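Local coordinates for protein possible flavin reductase (Haemophilus somnus 129PT, PDB 2R0X) that probably works as an NADPH-dependent flavin reductase that binds FMN, built on a split-barrel-like fold, at residues S17-V22 and N71-E76; L109-I114 and N143-L148; G32-A37 and I83-L88; T100-G105 and I136-Q141. All coordinates share one frame; numbering follows the deposited sequence.

Interaction 1. Residues S17-V22 and N71-E76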
loop_
_atom_site.group_PDB
_atom_site.type_symbol
_atom_site.label_atom_id
_atom_site.label_comp_id
_atom_site.label_asym_id
_atom_site.label_seq_id
_atom_site.Cartn_x
_atom_site.Cartn_y
_atom_site.Cartn_z
ATOM N N SER A 17 2.743 -7.479 -2.762
ATOM C CA SER A 17 2.139 -6.254 -3.234
ATOM C C SER A 17 1.636 -6.421 -4.641
ATOM O O SER A 17 2.202 -7.146 -5.453
ATOM C CB SER A 17 3.164 -5.136 -3.188
ATOM O OG SER A 17 2.681 -3.894 -3.628
ATOM N N ALA A 18 0.555 -5.705 -4.898
ATOM C CA ALA A 18 0.091 -5.441 -6.245
ATOM C C ALA A 18 1.137 -4.592 -6.946
ATOM O O ALA A 18 1.965 -3.946 -6.344
ATOM C CB ALA A 18 -1.261 -4.771 -6.262
ATOM N N VAL A 19 1.130 -4.630 -8.275
ATOM C CA VAL A 19 2.063 -3.921 -9.109
ATOM C C VAL A 19 1.290 -3.013 -10.033
ATOM O O VAL A 19 0.299 -3.397 -10.628
ATOM C CB VAL A 19 2.923 -4.894 -9.934
ATOM C CG1 VAL A 19 3.988 -4.126 -10.724
ATOM C CG2 VAL A 19 3.600 -5.950 -9.054
ATOM N N HIS A 20 1.735 -1.777 -10.144
ATOM C CA HIS A 20 1.056 -0.748 -10.920
ATOM C C HIS A 20 2.065 -0.041 -11.812
ATOM O O HIS A 20 3.275 0.048 -11.492
ATOM C CB HIS A 20 0.442 0.302 -9.989
ATOM C CG HIS A 20 -0.237 -0.240 -8.811
ATOM N ND1 HIS A 20 -1.571 -0.564 -8.808
ATOM C CD2 HIS A 20 0.271 -0.551 -7.602
ATOM C CE1 HIS A 20 -1.843 -1.088 -7.627
ATOM N NE2 HIS A 20 -0.746 -1.092 -6.876
ATOM N N ILE A 21 1.596 0.516 -12.928
ATOM C CA ILE A 21 2.372 1.454 -13.709
ATOM C C ILE A 21 1.654 2.803 -13.589
ATOM O O ILE A 21 0.446 2.912 -13.910
ATOM C CB ILE A 21 2.572 1.021 -15.153
ATOM C CG1 ILE A 21 3.459 -0.223 -15.186
ATOM C CG2 ILE A 21 3.230 2.157 -15.949
ATOM C CD1 ILE A 21 3.555 -0.895 -16.564
ATOM N N VAL A 22 2.334 3.781 -13.015
ATOM C CA VAL A 22 1.762 5.087 -12.710
ATOM C C VAL A 22 2.220 6.025 -13.800
ATOM O O VAL A 22 3.409 6.182 -14.016
ATOM C CB VAL A 22 2.230 5.539 -11.328
ATOM C CG1 VAL A 22 1.714 6.974 -11.032
ATOM C CG2 VAL A 22 1.745 4.518 -10.249
ATOM N N ASN A 71 -2.329 2.404 -13.134
ATOM C CA ASN A 71 -2.681 1.244 -13.972
ATOM C C ASN A 71 -2.241 -0.039 -13.277
ATOM O O ASN A 71 -1.034 -0.360 -13.271
ATOM C CB ASN A 71 -1.957 1.369 -15.328
ATOM C CG ASN A 71 -2.324 2.618 -16.070
ATOM O OD1 ASN A 71 -3.416 2.715 -16.644
ATOM N ND2 ASN A 71 -1.427 3.591 -16.074
ATOM N N THR A 72 -3.182 -0.686 -12.632
ATOM C CA THR A 72 -2.870 -1.907 -11.872
ATOM C C THR A 72 -2.739 -3.079 -12.842
ATOM O O THR A 72 -3.562 -3.207 -13.754
ATOM C CB THR A 72 -3.978 -2.152 -10.851
ATOM O OG1 THR A 72 -4.151 -1.000 -10.034
ATOM C CG2 THR A 72 -3.653 -3.402 -9.964
ATOM N N LEU A 73 -1.680 -3.862 -12.706
ATOM C CA LEU A 73 -1.296 -4.828 -13.722
ATOM C C LEU A 73 -1.926 -6.203 -13.520
ATOM O O LEU A 73 -2.088 -6.682 -12.395
ATOM C CB LEU A 73 0.221 -4.963 -13.774
ATOM C CG LEU A 73 1.021 -3.704 -14.106
ATOM C CD1 LEU A 73 2.464 -4.039 -14.273
ATOM C CD2 LEU A 73 0.476 -2.954 -15.316
ATOM N N THR A 74 -2.219 -6.835 -14.653
ATOM C CA THR A 74 -2.621 -8.235 -14.666
ATOM C C THR A 74 -1.383 -9.124 -14.558
ATOM O O THR A 74 -0.243 -8.716 -14.781
ATOM C CB THR A 74 -3.366 -8.651 -15.945
ATOM O OG1 THR A 74 -2.416 -8.727 -16.992
ATOM C CG2 THR A 74 -4.523 -7.691 -16.311
ATOM N N ALA A 75 -1.633 -10.401 -14.300
ATOM C CA ALA A 75 -0.584 -11.428 -14.180
ATOM C C ALA A 75 0.195 -11.570 -15.453
ATOM O O ALA A 75 1.310 -12.090 -15.408
ATOM C CB ALA A 75 -1.192 -12.772 -13.757
ATOM N N GLU A 76 -0.378 -11.141 -16.589
ATOM C CA GLU A 76 0.256 -11.238 -17.887
ATOM C C GLU A 76 1.180 -10.088 -18.199
ATOM O O GLU A 76 1.840 -10.102 -19.246
ATOM C CB GLU A 76 -0.814 -11.334 -18.981
ATOM C CG GLU A 76 -1.615 -12.626 -18.953
ATOM C CD GLU A 76 -2.599 -12.730 -17.802
ATOM O OE1 GLU A 76 -3.329 -11.777 -17.481
ATOM O OE2 GLU A 76 -2.648 -13.807 -17.162
#
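His20 and Thr72 run alongside one another from the same face of the sheet, Thr72 OG1 sitting at the edge of the imidazole, in its plane, 2.9 Å from His20 ND1. The bond joins hydroxyl and ring, with either able to donate. A chi1 of -43° sets the His20 ring beside the backbone N and a chi2 of -90° turns its ND1 edge to the threonine, whose CG2 rests near ND1 and CE1. On the reverse face of the sheet Asn71 turns its amide back onto the neighbouring strand. Its ND2 gives a bond to Ile21 O (2.9 Å) that complements the one from its own backbone N, the two donors arriving from opposite faces of the carbonyl plane. The two segments pair as antiparallel neighbours, strand 17-25 against strand 67-72, within the split barrel, with His20 and Thr72 a non-hydrogen-bonded pair and Ile21 and Asn71 a hydrogen-bonded one. Asn71 OD1 is held by Leu109 N and Asn115 ND2, fixing the amide's rotation. Beyond the strand end, Leu73 N still bonds to Val19 O (2.9 Å). Leu73 then splits its methyls: CD1 meets Val19 CG1 at 3.9 Å, while CD2 lies 3.9 Å from Ile21 CD1. Helix 78-84 covers this apolar group through Leu80, Ser81 and Phe84, and Leu15 of the second subunit packs on His20.

Interaction 2. Residues L109-I114 and N143-L148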
loop_
_atom_site.group_PDB
_atom_site.type_symbol
_atom_site.label_atom_id
_atom_site.label_comp_id
_atom_site.label_asym_id
_atom_site.label_seq_id
_atom_site.Cartn_x
_atom_site.Cartn_y
_atom_site.Cartn_z
ATOM N N LEU A 109 -3.503 2.448 -19.506
ATOM C CA LEU A 109 -2.994 1.217 -20.049
ATOM C C LEU A 109 -4.175 0.322 -20.424
ATOM O O LEU A 109 -4.987 -0.073 -19.582
ATOM C CB LEU A 109 -2.151 0.508 -18.967
ATOM C CG LEU A 109 -1.608 -0.893 -19.336
ATOM C CD1 LEU A 109 -0.779 -0.845 -20.591
ATOM C CD2 LEU A 109 -0.816 -1.430 -18.176
ATOM N N GLN A 110 -4.228 -0.038 -21.703
ATOM C CA GLN A 110 -5.162 -1.029 -22.186
ATOM C C GLN A 110 -4.834 -2.417 -21.631
ATOM O O GLN A 110 -3.662 -2.773 -21.451
ATOM C CB GLN A 110 -5.161 -1.017 -23.725
ATOM C CG GLN A 110 -5.781 0.248 -24.305
ATOM C CD GLN A 110 -7.241 0.376 -23.976
ATOM O OE1 GLN A 110 -7.985 -0.577 -24.133
ATOM N NE2 GLN A 110 -7.659 1.534 -23.501
ATOM N N ASP A 111 -5.893 -3.208 -21.442
ATOM C CA ASP A 111 -5.740 -4.569 -20.945
ATOM C C ASP A 111 -5.161 -4.639 -19.524
ATOM O O ASP A 111 -4.645 -5.671 -19.126
ATOM C CB ASP A 111 -4.894 -5.429 -21.927
ATOM C CG ASP A 111 -5.370 -6.868 -22.092
ATOM O OD1 ASP A 111 -6.460 -7.226 -21.609
ATOM O OD2 ASP A 111 -4.610 -7.647 -22.728
ATOM N N ALA A 112 -5.275 -3.566 -18.766
ATOM C CA ALA A 112 -4.864 -3.563 -17.374
ATOM C C ALA A 112 -5.913 -4.223 -16.482
ATOM O O ALA A 112 -7.064 -4.412 -16.847
ATOM C CB ALA A 112 -4.612 -2.143 -16.898
ATOM N N LEU A 113 -5.549 -4.523 -15.244
ATOM C CA LEU A 113 -6.469 -5.049 -14.271
ATOM C C LEU A 113 -7.469 -3.977 -13.811
ATOM O O LEU A 113 -8.654 -4.234 -13.644
ATOM C CB LEU A 113 -5.725 -5.622 -13.081
ATOM C CG LEU A 113 -6.543 -6.463 -12.113
ATOM C CD1 LEU A 113 -6.777 -7.822 -12.747
ATOM C CD2 LEU A 113 -5.822 -6.592 -10.768
ATOM N N ILE A 114 -6.946 -2.778 -13.549
ATOM C CA ILE A 114 -7.733 -1.643 -13.059
ATOM C C ILE A 114 -7.036 -0.382 -13.517
ATOM O O ILE A 114 -5.820 -0.369 -13.609
ATOM C CB ILE A 114 -7.821 -1.578 -11.475
ATOM C CG1 ILE A 114 -7.675 -2.946 -10.794
ATOM C CG2 ILE A 114 -9.111 -0.906 -11.075
ATOM C CD1 ILE A 114 -7.453 -2.865 -9.297
ATOM N N ASN A 143 -12.784 -7.494 -15.541
ATOM C CA ASN A 143 -13.477 -8.597 -14.907
ATOM C C ASN A 143 -12.797 -9.905 -15.251
ATOM O O ASN A 143 -12.333 -10.080 -16.368
ATOM C CB ASN A 143 -14.936 -8.649 -15.367
ATOM N N ALA A 144 -12.731 -10.788 -14.271
ATOM C CA ALA A 144 -12.300 -12.159 -14.511
ATOM C C ALA A 144 -10.845 -12.256 -14.970
ATOM O O ALA A 144 -10.458 -13.149 -15.706
ATOM C CB ALA A 144 -13.241 -12.823 -15.537
ATOM N N LYS A 145 -10.029 -11.339 -14.495
ATOM C CA LYS A 145 -8.602 -11.375 -14.755
ATOM C C LYS A 145 -7.842 -11.650 -13.485
ATOM O O LYS A 145 -8.380 -11.486 -12.384
ATOM C CB LYS A 145 -8.116 -10.109 -15.431
ATOM C CG LYS A 145 -8.817 -9.968 -16.743
ATOM C CD LYS A 145 -8.151 -9.054 -17.682
ATOM C CE LYS A 145 -8.972 -8.962 -19.001
ATOM N NZ LYS A 145 -8.255 -8.178 -19.995
ATOM N N ASN A 146 -6.612 -12.109 -13.635
ATOM C CA ASN A 146 -5.753 -12.389 -12.491
ATOM C C ASN A 146 -4.769 -11.238 -12.304
ATOM O O ASN A 146 -4.321 -10.631 -13.260
ATOM C CB ASN A 146 -4.997 -13.675 -12.706
ATOM C CG ASN A 146 -5.914 -14.860 -12.907
ATOM O OD1 ASN A 146 -5.791 -15.595 -13.877
ATOM N ND2 ASN A 146 -6.870 -14.989 -12.056
ATOM N N ALA A 147 -4.461 -10.958 -11.032
ATOM C CA ALA A 147 -3.583 -9.832 -10.654
ATOM C C ALA A 147 -2.136 -10.242 -10.636
ATOM O O ALA A 147 -1.799 -11.372 -10.222
ATOM C CB ALA A 147 -3.943 -9.336 -9.251
ATOM N N LEU A 148 -1.277 -9.317 -11.004
ATOM C CA LEU A 148 0.155 -9.475 -10.790
ATOM C C LEU A 148 0.490 -9.074 -9.352
ATOM O O LEU A 148 0.162 -7.991 -8.900
ATOM C CB LEU A 148 0.934 -8.559 -11.729
ATOM C CG LEU A 148 2.425 -8.786 -11.794
ATOM C CD1 LEU A 148 2.797 -10.204 -12.271
ATOM C CD2 LEU A 148 3.094 -7.738 -12.677
HETATM O O HOH W 1 -8.385 -5.429 -19.037
#
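The carboxylate of Asp111 is met by Lys145 at one oxygen: NZ stands 2.6 Å from OD1, almost in line with the CG-OD1 bond (angle at OD1 about 162°) and slightly tilted from the carboxylate plane. This is a short salt bridge, in which the aspartate and lysine side chains run at about a right angle to each other. The flat peptide carbonyl of Asn146 is the other planar group involved, its O facing Leu113 CD1 at 3.8 Å. Lys145 reaches the acid by a chain fully extended beyond CG, with CG itself beside the backbone N. A water bridges the same ammonium to the main chain, accepting from Lys145 NZ (2.9 Å) and donating to Ala112 O (2.8 Å), so that NZ is gripped from two directions. Asp111 is the third residue of a type II beta turn from Leu109 to Ala112, and its positive phi (64°) belongs to that position. Directly after the turn, Leu113 and Ile114 both face Thr72 in a classic beta bulge that opens strand 114-126 of the split barrel. Leu113 and Lys145 reach past one another, each heading for the other's segment, with Leu113 CD1 3.8 Å from Lys145 CB. The other leucine methyl, CD2, packs on Ala147 CB at 3.7 Å. Leu113 CG is anti to the backbone N (chi1 -168°), which carries both methyls across to 143-148. Arg151 of the second subunit touches Leu113 and Ala147, and its NH2 bonds to Lys145 O, while the Asp111 end of the contact lies toward solvent.

Interaction 3. Residues G32-A37 and I83-L88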
loop_
_atom_site.group_PDB
_atom_site.type_symbol
_atom_site.label_atom_id
_atom_site.label_comp_id
_atom_site.label_asym_id
_atom_site.label_seq_id
_atom_site.Cartn_x
_atom_site.Cartn_y
_atom_site.Cartn_z
ATOM N N GLY A 32 5.971 7.604 -17.187
ATOM C CA GLY A 32 5.419 6.685 -16.192
ATOM C C GLY A 32 6.497 5.924 -15.480
ATOM O O GLY A 32 7.660 5.967 -15.859
ATOM N N PHE A 33 6.098 5.185 -14.456
ATOM C CA PHE A 33 7.000 4.380 -13.654
ATOM C C PHE A 33 6.233 3.253 -12.979
ATOM O O PHE A 33 5.081 3.384 -12.644
ATOM C CB PHE A 33 7.770 5.225 -12.613
ATOM C CG PHE A 33 6.911 5.825 -11.527
ATOM C CD1 PHE A 33 6.228 7.006 -11.736
ATOM C CD2 PHE A 33 6.789 5.242 -10.263
ATOM C CE1 PHE A 33 5.451 7.583 -10.765
ATOM C CE2 PHE A 33 5.974 5.859 -9.269
ATOM C CZ PHE A 33 5.319 7.013 -9.549
ATOM N N THR A 34 6.943 2.154 -12.747
ATOM C CA THR A 34 6.396 1.023 -11.985
ATOM C C THR A 34 6.398 1.355 -10.498
ATOM O O THR A 34 7.413 1.829 -9.974
ATOM C CB THR A 34 7.181 -0.246 -12.275
ATOM O OG1 THR A 34 7.121 -0.480 -13.673
ATOM C CG2 THR A 34 6.613 -1.456 -11.540
ATOM N N ALA A 35 5.295 1.053 -9.823
ATOM C CA ALA A 35 5.173 1.287 -8.375
ATOM C C ALA A 35 4.478 0.139 -7.692
ATOM O O ALA A 35 3.541 -0.448 -8.216
ATOM C CB ALA A 35 4.359 2.554 -8.126
ATOM N N SER A 36 4.916 -0.122 -6.471
ATOM C CA SER A 36 4.185 -0.989 -5.560
ATOM C C SER A 36 3.569 -0.223 -4.375
ATOM O O SER A 36 2.612 -0.710 -3.737
ATOM C CB SER A 36 5.093 -2.084 -5.015
ATOM O OG SER A 36 6.313 -1.534 -4.534
ATOM N N ALA A 37 4.112 0.954 -4.055
ATOM C CA ALA A 37 3.709 1.723 -2.853
ATOM C C ALA A 37 2.514 2.611 -3.213
ATOM O O ALA A 37 2.643 3.822 -3.377
ATOM C CB ALA A 37 4.885 2.500 -2.310
ATOM N N ILE A 83 9.858 -3.231 -17.680
ATOM C CA ILE A 83 10.196 -2.161 -18.587
ATOM C C ILE A 83 10.011 -0.778 -17.946
ATOM O O ILE A 83 10.858 0.110 -18.104
ATOM C CB ILE A 83 9.333 -2.312 -19.868
ATOM C CG1 ILE A 83 9.880 -3.467 -20.717
ATOM C CG2 ILE A 83 9.201 -0.983 -20.650
ATOM C CD1 ILE A 83 8.862 -3.965 -21.737
ATOM N N PHE A 84 8.923 -0.610 -17.217
ATOM C CA PHE A 84 8.650 0.658 -16.554
ATOM C C PHE A 84 9.396 0.881 -15.225
ATOM O O PHE A 84 9.289 1.921 -14.615
ATOM C CB PHE A 84 7.142 0.866 -16.404
ATOM C CG PHE A 84 6.504 1.494 -17.616
ATOM C CD1 PHE A 84 6.058 0.730 -18.673
ATOM C CD2 PHE A 84 6.311 2.879 -17.633
ATOM C CE1 PHE A 84 5.487 1.368 -19.783
ATOM C CE2 PHE A 84 5.726 3.463 -18.725
ATOM C CZ PHE A 84 5.293 2.684 -19.792
ATOM N N ALA A 85 10.218 -0.089 -14.850
ATOM C CA ALA A 85 11.151 0.027 -13.718
ATOM C C ALA A 85 12.583 0.218 -14.147
ATOM O O ALA A 85 13.466 0.231 -13.291
ATOM C CB ALA A 85 11.051 -1.250 -12.856
ATOM N N SER A 86 12.851 0.294 -15.437
ATOM C CA SER A 86 14.211 0.257 -15.964
ATOM C C SER A 86 14.551 1.511 -16.789
ATOM O O SER A 86 13.683 2.120 -17.376
ATOM C CB SER A 86 14.353 -0.987 -16.849
ATOM O OG SER A 86 14.069 -2.202 -16.171
ATOM N N PRO A 87 15.826 1.912 -16.841
ATOM C CA PRO A 87 16.266 3.148 -17.498
ATOM C C PRO A 87 16.203 3.023 -19.025
ATOM O O PRO A 87 17.219 2.885 -19.735
ATOM C CB PRO A 87 17.685 3.356 -16.988
ATOM C CG PRO A 87 18.153 2.001 -16.776
ATOM C CD PRO A 87 16.970 1.226 -16.240
ATOM N N LEU A 88 14.977 3.058 -19.504
ATOM C CA LEU A 88 14.641 3.180 -20.903
ATOM C C LEU A 88 14.036 4.524 -21.150
ATOM O O LEU A 88 13.427 5.092 -20.243
ATOM C CB LEU A 88 13.565 2.156 -21.272
ATOM C CG LEU A 88 14.061 0.738 -21.335
ATOM C CD1 LEU A 88 12.926 -0.283 -21.412
ATOM C CD2 LEU A 88 15.002 0.561 -22.547
#
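Phe84 lays one edge of its ring against the backbone of Gly32, with CD2 3.7 Å from Gly32 C in the ring plane. The contact sets the C-terminal end of helix 78-84 on strand 30-43 of the split barrel. Gly32 has no side chain, which lets the phenyl edge come right up to the strand. The packed part continues beside it. Phe84 O takes a bond from Thr34 N at 3.0 Å, the donor standing above the carbonyl plane (63° out of it), well off a lone pair, and Phe33 CA approaches the same oxygen at 3.5 Å. Phe84 is further enclosed by Ile21 and by Phe94, whose ring meets it edge-to-face. The other side is looser: exposed Ala85 brings its CB 4.0 Å from Thr34 CB, and segment 83-88 then runs away from strand 30-43 through Ser86 and Pro87, the centre of an inverse gamma turn. With Thr34 OG1 beside the backbone N (chi1 -58°), the hydroxyl turns toward the helix and bonds to Ser81 O within it. That same OG1 belongs to the tight side, pressing on the helix's aromatic residue 3.0 Å from Phe84 CB.

Interaction 4. Residues T100-G105 and I136-Q141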
loop_
_atom_site.group_PDB
_atom_site.type_symbol
_atom_site.label_atom_id
_atom_site.label_comp_id
_atom_site.label_asym_id
_atom_site.label_seq_id
_atom_site.Cartn_x
_atom_site.Cartn_y
_atom_site.Cartn_z
ATOM N N THR A 100 -4.663 4.728 -23.953
ATOM C CA THR A 100 -5.674 5.738 -24.290
ATOM C C THR A 100 -5.749 6.764 -23.161
ATOM O O THR A 100 -4.753 6.963 -22.450
ATOM C CB THR A 100 -7.040 5.095 -24.586
ATOM O OG1 THR A 100 -7.922 6.093 -25.106
ATOM C CG2 THR A 100 -7.662 4.486 -23.353
ATOM N N THR A 101 -6.864 7.466 -23.031
ATOM C CA THR A 101 -7.042 8.394 -21.927
ATOM C C THR A 101 -8.440 8.259 -21.397
ATOM O O THR A 101 -9.332 7.743 -22.078
ATOM C CB THR A 101 -6.750 9.887 -22.308
ATOM O OG1 THR A 101 -7.699 10.381 -23.246
ATOM C CG2 THR A 101 -5.337 10.133 -22.804
ATOM N N LEU A 102 -8.638 8.695 -20.158
ATOM C CA LEU A 102 -9.944 8.777 -19.529
ATOM C C LEU A 102 -10.317 10.256 -19.418
ATOM O O LEU A 102 -10.863 10.800 -20.355
ATOM C CB LEU A 102 -9.996 8.006 -18.200
ATOM C CG LEU A 102 -10.005 6.484 -18.297
ATOM C CD1 LEU A 102 -9.899 5.857 -16.866
ATOM C CD2 LEU A 102 -11.243 5.973 -19.002
ATOM N N THR A 103 -10.032 10.883 -18.291
ATOM C CA THR A 103 -10.377 12.263 -18.034
ATOM C C THR A 103 -9.184 13.220 -17.971
ATOM O O THR A 103 -9.250 14.341 -18.509
ATOM C CB THR A 103 -11.237 12.361 -16.744
ATOM O OG1 THR A 103 -12.461 11.611 -16.882
ATOM C CG2 THR A 103 -11.614 13.816 -16.525
ATOM N N THR A 104 -8.105 12.814 -17.310
ATOM C CA THR A 104 -6.991 13.738 -17.069
ATOM C C THR A 104 -6.004 13.902 -18.214
ATOM O O THR A 104 -5.199 14.812 -18.196
ATOM C CB THR A 104 -6.208 13.383 -15.827
ATOM O OG1 THR A 104 -5.431 12.221 -16.083
ATOM C CG2 THR A 104 -7.082 13.246 -14.581
ATOM N N GLY A 105 -6.034 12.984 -19.176
ATOM C CA GLY A 105 -4.989 12.903 -20.156
ATOM C C GLY A 105 -3.825 12.012 -19.771
ATOM O O GLY A 105 -3.009 11.657 -20.642
ATOM N N ILE A 136 -9.589 10.362 -6.968
ATOM C CA ILE A 136 -9.956 9.562 -8.151
ATOM C C ILE A 136 -11.095 10.244 -8.889
ATOM O O ILE A 136 -12.130 10.543 -8.310
ATOM C CB ILE A 136 -10.342 8.122 -7.774
ATOM C CG1 ILE A 136 -9.144 7.449 -7.063
ATOM C CG2 ILE A 136 -10.789 7.347 -8.986
ATOM C CD1 ILE A 136 -9.570 6.265 -6.263
ATOM N N VAL A 137 -10.895 10.518 -10.169
ATOM C CA VAL A 137 -11.909 11.190 -10.975
ATOM C C VAL A 137 -12.478 10.319 -12.092
ATOM O O VAL A 137 -13.494 10.707 -12.666
ATOM C CB VAL A 137 -11.430 12.536 -11.518
ATOM C CG1 VAL A 137 -11.094 13.487 -10.336
ATOM C CG2 VAL A 137 -10.228 12.377 -12.439
ATOM N N ASP A 138 -11.896 9.146 -12.381
ATOM C CA ASP A 138 -12.471 8.235 -13.355
ATOM C C ASP A 138 -11.848 6.861 -13.067
ATOM O O ASP A 138 -10.735 6.781 -12.597
ATOM C CB ASP A 138 -12.180 8.752 -14.801
ATOM C CG ASP A 138 -13.154 8.300 -15.831
ATOM O OD1 ASP A 138 -13.922 7.344 -15.582
ATOM O OD2 ASP A 138 -13.114 8.917 -16.940
ATOM N N ILE A 139 -12.598 5.802 -13.340
ATOM C CA ILE A 139 -12.154 4.426 -13.072
ATOM C C ILE A 139 -12.584 3.579 -14.250
ATOM O O ILE A 139 -13.683 3.718 -14.762
ATOM C CB ILE A 139 -12.757 3.848 -11.785
ATOM C CG1 ILE A 139 -12.228 4.558 -10.547
ATOM C CG2 ILE A 139 -12.535 2.321 -11.671
ATOM C CD1 ILE A 139 -12.773 4.049 -9.199
ATOM N N HIS A 140 -11.705 2.664 -14.651
ATOM C CA HIS A 140 -12.047 1.557 -15.522
ATOM C C HIS A 140 -11.611 0.280 -14.803
ATOM O O HIS A 140 -10.524 0.229 -14.280
ATOM C CB HIS A 140 -11.302 1.718 -16.838
ATOM C CG HIS A 140 -11.622 0.687 -17.863
ATOM N ND1 HIS A 140 -11.007 -0.548 -17.888
ATOM C CD2 HIS A 140 -12.455 0.722 -18.930
ATOM C CE1 HIS A 140 -11.478 -1.251 -18.904
ATOM N NE2 HIS A 140 -12.338 -0.497 -19.567
ATOM N N GLN A 141 -12.461 -0.746 -14.800
ATOM C CA GLN A 141 -12.052 -2.029 -14.184
ATOM C C GLN A 141 -12.247 -3.211 -15.112
ATOM O O GLN A 141 -13.142 -3.215 -15.906
ATOM C CB GLN A 141 -12.719 -2.267 -12.823
ATOM C CG GLN A 141 -14.187 -1.980 -12.803
ATOM C CD GLN A 141 -14.795 -1.820 -11.396
ATOM O OE1 GLN A 141 -14.725 -2.737 -10.591
ATOM N NE2 GLN A 141 -15.441 -0.664 -11.131
#
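A classic beta bulge in strand 129-141, where Val137 and Asp138 both face Asp117 of strand 114-126, receives the surface loop 100-105 that joins the two short strands 99-100 and 108-109. At the middle of the contact Thr103 OG1 donates to Asp138 OD2 at 2.8 Å. The hydroxyl comes in on the anti side of the carboxylate, 28° out of its plane, and the threonine and aspartate side chains cross at about a right angle. Asp138 CG is anti to the backbone N (chi1 -155°), which brings OD2 out to the loop, while OD1 turns back toward its own strand and accepts a weak bond from Ile139 N (3.0 Å). Leu102 lies across the acid, its CB 3.5 Å from Asp138 OD2 and its CD1 reaching on to His140 CB at 4.4 Å. The loop's other flank is apolar: Thr104 CG2 meets Val137 CG2 at 3.9 Å, again with the two side chains at nearly a right angle. Thr104 turns its hydroxyl away from this methyl pair, to Asp117 OD1 and Ser106, and Thr103 N bonds to Asp117 OD2. Two aspartates of neighbouring strands therefore hold successive parts of one loop, Asp138 by the hydroxyl of Thr103, Asp117 by the backbone N of Thr103 and the hydroxyl of Thr104. Across this contact Asp138 is met by a neutral hydroxyl and by no cation, so its carboxylate, if ionised, would probably keep its negative charge uncompensated from the loop side.

In the fold
Interaction 1 lies nearest the chain's centre and touches two of the others. Its Thr72 probably hydrogen-bonds interaction 2 twice, through Thr72 O to Leu113 N and Thr72 N to Ile114 O (both 2.8 Å), with centres 8 Å apart. Interaction 3 (centre 11 Å away) joins it where His20 O reaches Ala35 N at 2.8 Å. Interactions 2 and 4 touch more lightly, Ile114 CG2 lying 3.7 Å from His140 O. Interactions 3 and 4 lie on opposite sides of the chain's centre, their own centres about 20 Å apart. Acetate lies about 4 Å from the side chains of Val19 and of Thr34, and sulfate about 3 Å from that of Phe33; these ions, probably from the crystallisation liquor, may mark a pocket.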